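PDB 5BP8: Ent-copalyl diphosphate synthase from Streptomyces platensis, which is a mainly helical bacterial protein of the terpene-cyclase kind, part of which is related to the squalene-hopene cyclase family. Local coordinates for residues Ala222-Trp227 and Val239-Asp244; His324-Leu329 and Gly360-Val365. All blocks are in the same frame, centred on the assembly; numbering follows the deposited sequence. Where two conformers were deposited one is given.

Contact 1: residues Ala222-Trp227 and Val239-Asp244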
loop_
_atom_site.group_PDB
_atom_site.type_symbol
_atom_site.label_atom_id
_atom_site.label_comp_id
_atom_site.label_asym_id
_atom_site.label_seq_id
_atom_site.Cartn_x
_atom_site.Cartn_y
_atom_site.Cartn_z
ATOM N N ALA A 222 -6.723 7.309 10.481
ATOM C CA ALA A 222 -8.091 6.964 10.879
ATOM C C ALA A 222 -8.135 6.212 12.237
ATOM O O ALA A 222 -8.954 6.520 13.088
ATOM C CB ALA A 222 -8.770 6.112 9.798
ATOM N N ALA A 223 -7.276 5.209 12.397
ATOM C CA ALA A 223 -7.263 4.414 13.638
ATOM C C ALA A 223 -6.907 5.318 14.819
ATOM O O ALA A 223 -7.448 5.159 15.925
ATOM C CB ALA A 223 -6.272 3.261 13.524
ATOM N N THR A 224 -5.981 6.257 14.583
ATOM C CA THR A 224 -5.551 7.195 15.608
ATOM C C THR A 224 -6.699 8.098 16.017
ATOM O O THR A 224 -6.890 8.369 17.217
ATOM C CB THR A 224 -4.327 8.038 15.165
ATOM O OG1 THR A 224 -3.259 7.175 14.711
ATOM C CG2 THR A 224 -3.814 8.896 16.308
ATOM N N ALA A 225 -7.482 8.553 15.046
ATOM C CA ALA A 225 -8.658 9.364 15.336
ATOM C C ALA A 225 -9.662 8.577 16.192
ATOM O O ALA A 225 -10.277 9.128 17.096
ATOM C CB ALA A 225 -9.309 9.835 14.039
ATOM N N ALA A 226 -9.861 7.309 15.866
ATOM C CA ALA A 226 -10.822 6.466 16.600
ATOM C C ALA A 226 -10.344 6.268 18.040
ATOM O O ALA A 226 -11.133 6.327 19.002
ATOM C CB ALA A 226 -10.990 5.122 15.886
ATOM N N TRP A 227 -9.050 6.076 18.198
ATOM C CA TRP A 227 -8.444 5.830 19.508
ATOM C C TRP A 227 -8.557 7.075 20.391
ATOM O O TRP A 227 -8.927 6.971 21.562
ATOM C CB TRP A 227 -6.976 5.417 19.335
ATOM C CG TRP A 227 -6.296 4.911 20.588
ATOM C CD1 TRP A 227 -6.116 3.601 20.965
ATOM C CD2 TRP A 227 -5.692 5.711 21.617
ATOM N NE1 TRP A 227 -5.438 3.547 22.164
ATOM C CE2 TRP A 227 -5.199 4.821 22.605
ATOM C CE3 TRP A 227 -5.572 7.093 21.826
ATOM C CZ2 TRP A 227 -4.544 5.269 23.768
ATOM C CZ3 TRP A 227 -4.920 7.548 22.998
ATOM C CH2 TRP A 227 -4.422 6.624 23.949
ATOM N N VAL A 239 -2.647 13.558 18.750
ATOM C CA VAL A 239 -3.090 14.795 18.149
ATOM C C VAL A 239 -1.987 15.425 17.309
ATOM O O VAL A 239 -2.255 15.907 16.212
ATOM C CB VAL A 239 -3.631 15.785 19.212
ATOM C CG1 VAL A 239 -3.892 17.143 18.586
ATOM C CG2 VAL A 239 -4.916 15.239 19.811
ATOM N N ALA A 240 -0.739 15.400 17.796
ATOM C CA ALA A 240 0.379 15.948 17.060
ATOM C C ALA A 240 0.632 15.147 15.782
ATOM O O ALA A 240 0.961 15.718 14.729
ATOM C CB ALA A 240 1.637 15.940 17.918
ATOM N N TYR A 241 0.505 13.824 15.874
ATOM C CA TYR A 241 0.641 12.994 14.664
ATOM C C TYR A 241 -0.389 13.399 13.605
ATOM O O TYR A 241 -0.018 13.675 12.457
ATOM C CB TYR A 241 0.499 11.545 15.045
ATOM C CG TYR A 241 0.282 10.566 13.916
ATOM C CD1 TYR A 241 1.331 10.123 13.128
ATOM C CD2 TYR A 241 -0.992 10.020 13.699
ATOM C CE1 TYR A 241 1.113 9.182 12.088
ATOM C CE2 TYR A 241 -1.205 9.083 12.709
ATOM C CZ TYR A 241 -0.172 8.671 11.913
ATOM O OH TYR A 241 -0.437 7.711 10.965
ATOM N N LEU A 242 -1.666 13.472 13.985
ATOM C CA LEU A 242 -2.725 13.863 13.038
ATOM C C LEU A 242 -2.466 15.252 12.459
ATOM O O LEU A 242 -2.599 15.462 11.236
ATOM C CB LEU A 242 -4.108 13.785 13.683
ATOM C CG LEU A 242 -4.588 12.367 13.947
ATOM C CD1 LEU A 242 -5.957 12.372 14.613
ATOM C CD2 LEU A 242 -4.633 11.571 12.648
ATOM N N ARG A 243 -2.078 16.203 13.323
ATOM C CA ARG A 243 -1.750 17.546 12.846
ATOM C C ARG A 243 -0.605 17.529 11.842
ATOM O O ARG A 243 -0.688 18.170 10.793
ATOM C CB ARG A 243 -1.443 18.487 14.019
ATOM C CG ARG A 243 -2.683 18.785 14.855
ATOM C CD ARG A 243 -2.360 19.484 16.174
ATOM N NE ARG A 243 -3.556 20.030 16.819
ATOM C CZ ARG A 243 -3.594 20.580 18.038
ATOM N NH1 ARG A 243 -2.500 20.682 18.791
ATOM N NH2 ARG A 243 -4.744 21.032 18.511
ATOM N N ASP A 244 0.457 16.812 12.166
ATOM C CA ASP A 244 1.628 16.749 11.273
ATOM C C ASP A 244 1.274 16.141 9.927
ATOM O O ASP A 244 1.686 16.631 8.872
ATOM C CB ASP A 244 2.753 15.947 11.893
ATOM C CG ASP A 244 3.481 16.691 13.014
ATOM O OD1 ASP A 244 3.373 17.944 13.091
ATOM O OD2 ASP A 244 4.150 16.005 13.813
#
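T224 meets the ring of Y241 and, with A225, the isobutyl group of L242, where two neighbouring helices pack with their directions 143° apart. No hydrogen bond crosses between the segments, so the contact is one of van der Waals packing and shape.

T224 OG1 approaches the ring obliquely, 3.4 Å from Y241 CE2, while T224 CG2 lies 4.0 Å from Y241 CD2 beside it. With chi1 of T224 at -53°, OG1 stands next to the backbone N and CG2 is turned anti to it, so both branches can lie against the ring. The hydroxyl itself is engaged with S220 O one turn back and with V217 N. Threonine thus suits a buried position twice over: its polar branch is satisfied within its own neighbourhood, and its methyl packs. On the other helix, Y241 CG is anti to the backbone N (chi1 166°), which swings the ring toward T224. The phenol OH at the far end of the ring bonds to T257 O, so the aromatic body can be buried without stranding its polar end.

The purely apolar part belongs to L242. Its CD1 rests on A225, 4.2 Å from A225 CB. Its CG comes 4.3 Å from T224 CG2. A small alanine lets the leucine methyl come right up to the helix backbone. T224 and L242 carry most of the contact, between segment axes that approach to 10.0 Å.

Helices 221-228 and 237-249 are consecutive in the chain and roughly antiparallel. Helix 31-40 covers A222 and A225, and the short helix 193-196 lies against A222, A223, A226 and W227.

Contact 2: residues His324-Leu329 and Gly360-Val365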
loop_
_atom_site.group_PDB
_atom_site.type_symbol
_atom_site.label_atom_id
_atom_site.label_comp_id
_atom_site.label_asym_id
_atom_site.label_seq_id
_atom_site.Cartn_x
_atom_site.Cartn_y
_atom_site.Cartn_z
ATOM N N HIS A 324 23.560 -9.704 7.833
ATOM C CA HIS A 324 23.027 -10.312 9.044
ATOM C C HIS A 324 22.437 -11.636 8.654
ATOM O O HIS A 324 21.723 -11.712 7.645
ATOM C CB HIS A 324 21.906 -9.458 9.653
ATOM C CG HIS A 324 22.359 -8.113 10.105
ATOM N ND1 HIS A 324 22.658 -7.831 11.417
ATOM C CD2 HIS A 324 22.611 -6.984 9.410
ATOM C CE1 HIS A 324 23.050 -6.575 11.517
ATOM N NE2 HIS A 324 23.028 -6.039 10.311
ATOM N N ARG A 325 22.681 -12.666 9.461
ATOM C CA ARG A 325 22.026 -13.950 9.234
ATOM C C ARG A 325 20.516 -13.750 9.204
ATOM O O ARG A 325 19.964 -13.125 10.129
ATOM C CB ARG A 325 22.360 -14.949 10.325
ATOM C CG ARG A 325 23.424 -15.922 9.914
ATOM C CD ARG A 325 23.665 -16.912 11.023
ATOM N NE ARG A 325 24.647 -17.900 10.609
ATOM C CZ ARG A 325 25.189 -18.800 11.424
ATOM N NH1 ARG A 325 24.823 -18.855 12.699
ATOM N NH2 ARG A 325 26.080 -19.659 10.939
ATOM N N PRO A 326 19.849 -14.273 8.162
ATOM C CA PRO A 326 18.403 -14.059 8.021
ATOM C C PRO A 326 17.569 -15.047 8.829
ATOM O O PRO A 326 16.548 -15.530 8.355
ATOM C CB PRO A 326 18.183 -14.243 6.518
ATOM C CG PRO A 326 19.200 -15.296 6.150
ATOM C CD PRO A 326 20.407 -14.974 6.993
ATOM N N ASP A 327 17.971 -15.312 10.070
ATOM C CA ASP A 327 17.268 -16.280 10.885
ATOM C C ASP A 327 15.863 -15.857 11.270
ATOM O O ASP A 327 15.013 -16.721 11.434
ATOM C CB ASP A 327 18.081 -16.626 12.128
ATOM C CG ASP A 327 19.337 -17.443 11.793
ATOM O OD1 ASP A 327 19.339 -18.196 10.798
ATOM O OD2 ASP A 327 20.318 -17.333 12.549
ATOM N N SER A 328 15.607 -14.555 11.400
ATOM C CA SER A 328 14.275 -14.064 11.718
ATOM C C SER A 328 13.226 -14.498 10.699
ATOM O O SER A 328 12.054 -14.550 11.035
ATOM C CB SER A 328 14.241 -12.528 11.844
ATOM O OG SER A 328 14.745 -11.901 10.667
ATOM N N LEU A 329 13.635 -14.780 9.465
ATOM C CA LEU A 329 12.706 -15.270 8.441
ATOM C C LEU A 329 12.214 -16.695 8.702
ATOM O O LEU A 329 11.153 -17.064 8.231
ATOM C CB LEU A 329 13.334 -15.188 7.058
ATOM C CG LEU A 329 13.674 -13.789 6.557
ATOM C CD1 LEU A 329 14.434 -13.841 5.245
ATOM C CD2 LEU A 329 12.396 -12.963 6.412
ATOM N N GLY A 360 19.013 -16.225 -0.837
ATOM C CA GLY A 360 19.929 -16.474 -1.941
ATOM C C GLY A 360 21.118 -15.551 -1.907
ATOM O O GLY A 360 22.280 -15.981 -2.126
ATOM N N HIS A 361 20.868 -14.284 -1.584
ATOM C CA HIS A 361 21.947 -13.341 -1.527
ATOM C C HIS A 361 22.860 -13.623 -0.334
ATOM O O HIS A 361 24.093 -13.485 -0.443
ATOM C CB HIS A 361 21.459 -11.913 -1.440
ATOM C CG HIS A 361 22.574 -10.922 -1.376
ATOM N ND1 HIS A 361 23.037 -10.407 -0.187
ATOM C CD2 HIS A 361 23.358 -10.397 -2.344
ATOM C CE1 HIS A 361 24.027 -9.571 -0.432
ATOM N NE2 HIS A 361 24.237 -9.543 -1.733
ATOM N N HIS A 362 22.246 -13.994 0.791
ATOM C CA HIS A 362 23.010 -14.343 1.981
ATOM C C HIS A 362 23.978 -15.500 1.699
ATOM O O HIS A 362 25.151 -15.400 2.063
ATOM C CB HIS A 362 22.130 -14.757 3.140
ATOM C CG HIS A 362 22.914 -15.068 4.382
ATOM N ND1 HIS A 362 23.429 -14.086 5.191
ATOM C CD2 HIS A 362 23.334 -16.246 4.904
ATOM C CE1 HIS A 362 24.091 -14.642 6.195
ATOM N NE2 HIS A 362 24.057 -15.952 6.038
ATOM N N VAL A 363 23.476 -16.593 1.115
ATOM C CA VAL A 363 24.308 -17.791 0.896
ATOM C C VAL A 363 25.383 -17.566 -0.149
ATOM O O VAL A 363 26.389 -18.304 -0.190
ATOM C CB VAL A 363 23.520 -19.084 0.581
ATOM C CG1 VAL A 363 22.498 -19.378 1.659
ATOM C CG2 VAL A 363 22.888 -19.071 -0.803
ATOM N N THR A 364 25.167 -16.555 -0.989
ATOM C CA THR A 364 26.179 -16.079 -1.915
ATOM C C THR A 364 27.308 -15.356 -1.183
ATOM O O THR A 364 28.488 -15.659 -1.394
ATOM C CB THR A 364 25.554 -15.177 -3.005
ATOM O OG1 THR A 364 24.625 -15.960 -3.766
ATOM C CG2 THR A 364 26.616 -14.614 -3.947
ATOM N N VAL A 365 26.948 -14.429 -0.307
ATOM C CA VAL A 365 27.914 -13.572 0.367
ATOM C C VAL A 365 28.507 -14.204 1.671
ATOM O O VAL A 365 29.536 -13.747 2.188
ATOM C CB VAL A 365 27.245 -12.212 0.641
ATOM C CG1 VAL A 365 26.387 -12.262 1.904
ATOM C CG2 VAL A 365 28.272 -11.096 0.730
HETATM O O HOH W 1 21.895 -11.553 4.851
#
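H324 meets the imidazole of H362 through its backbone rather than its side chain. A water donates a bond to H324 O over 2.8 Å and lies 3.0 Å from H362 ND1, bridging two groups that are themselves too far apart to bond directly. Histidine suits the place because its ring offers a nitrogen for the water as well as a face for the proline.

R325 comes next, its CA 3.7 Å from H362 CE1 and its CG 3.9 Å from H362 NE2. Its chain, extended from CG to NE, crosses the ring obliquely, and the guanidinium plane is turned 59° from the imidazole. R325 NE forms a salt bridge and H362 NE2 a hydrogen bond with D369 OD2, so this single carboxylate oxygen holds both side chains.

P326 makes the closest cover. Its CD sits above the middle of the H362 ring, 3.6 Å from the centroid and only 8° off the normal, a clear CH-pi contact. Proline suits the place because CD is bonded to the amide nitrogen, which makes its hydrogens somewhat electron-poor partners for a pi face. H362 CG is anti to its backbone N (chi1 -178°), and its ring reaches out from the last turns of helix 349-365 to the loop.

This CH-pi packing of proline on histidine joins the loop after helix 307-319 to the end of helix 349-365, within the part related to the squalene-hopene cyclase C-terminal domain, in a mainly helical fold.

From the N terminus the chain passes through some 220 residues before reaching helix 221-228. Contact 1 then closes an 11-residue link, three of its residues helical, that leads into helix 237-249. After helices 260-274, 282-291 and 307-319, the chain enters the loop of contact 2, which closes a longer excursion of 30 residues on the end of helix 349-365; 11 of the 30 are the first part of that helix. The two neither nest nor cross: they follow in series, with centres 38 Å apart and nearest atoms about 25 Å apart. Contact 1 joins two successive helices directly, whereas contact 2 ties a loop to a helix. They lie in separate helical lobes, probably two domains.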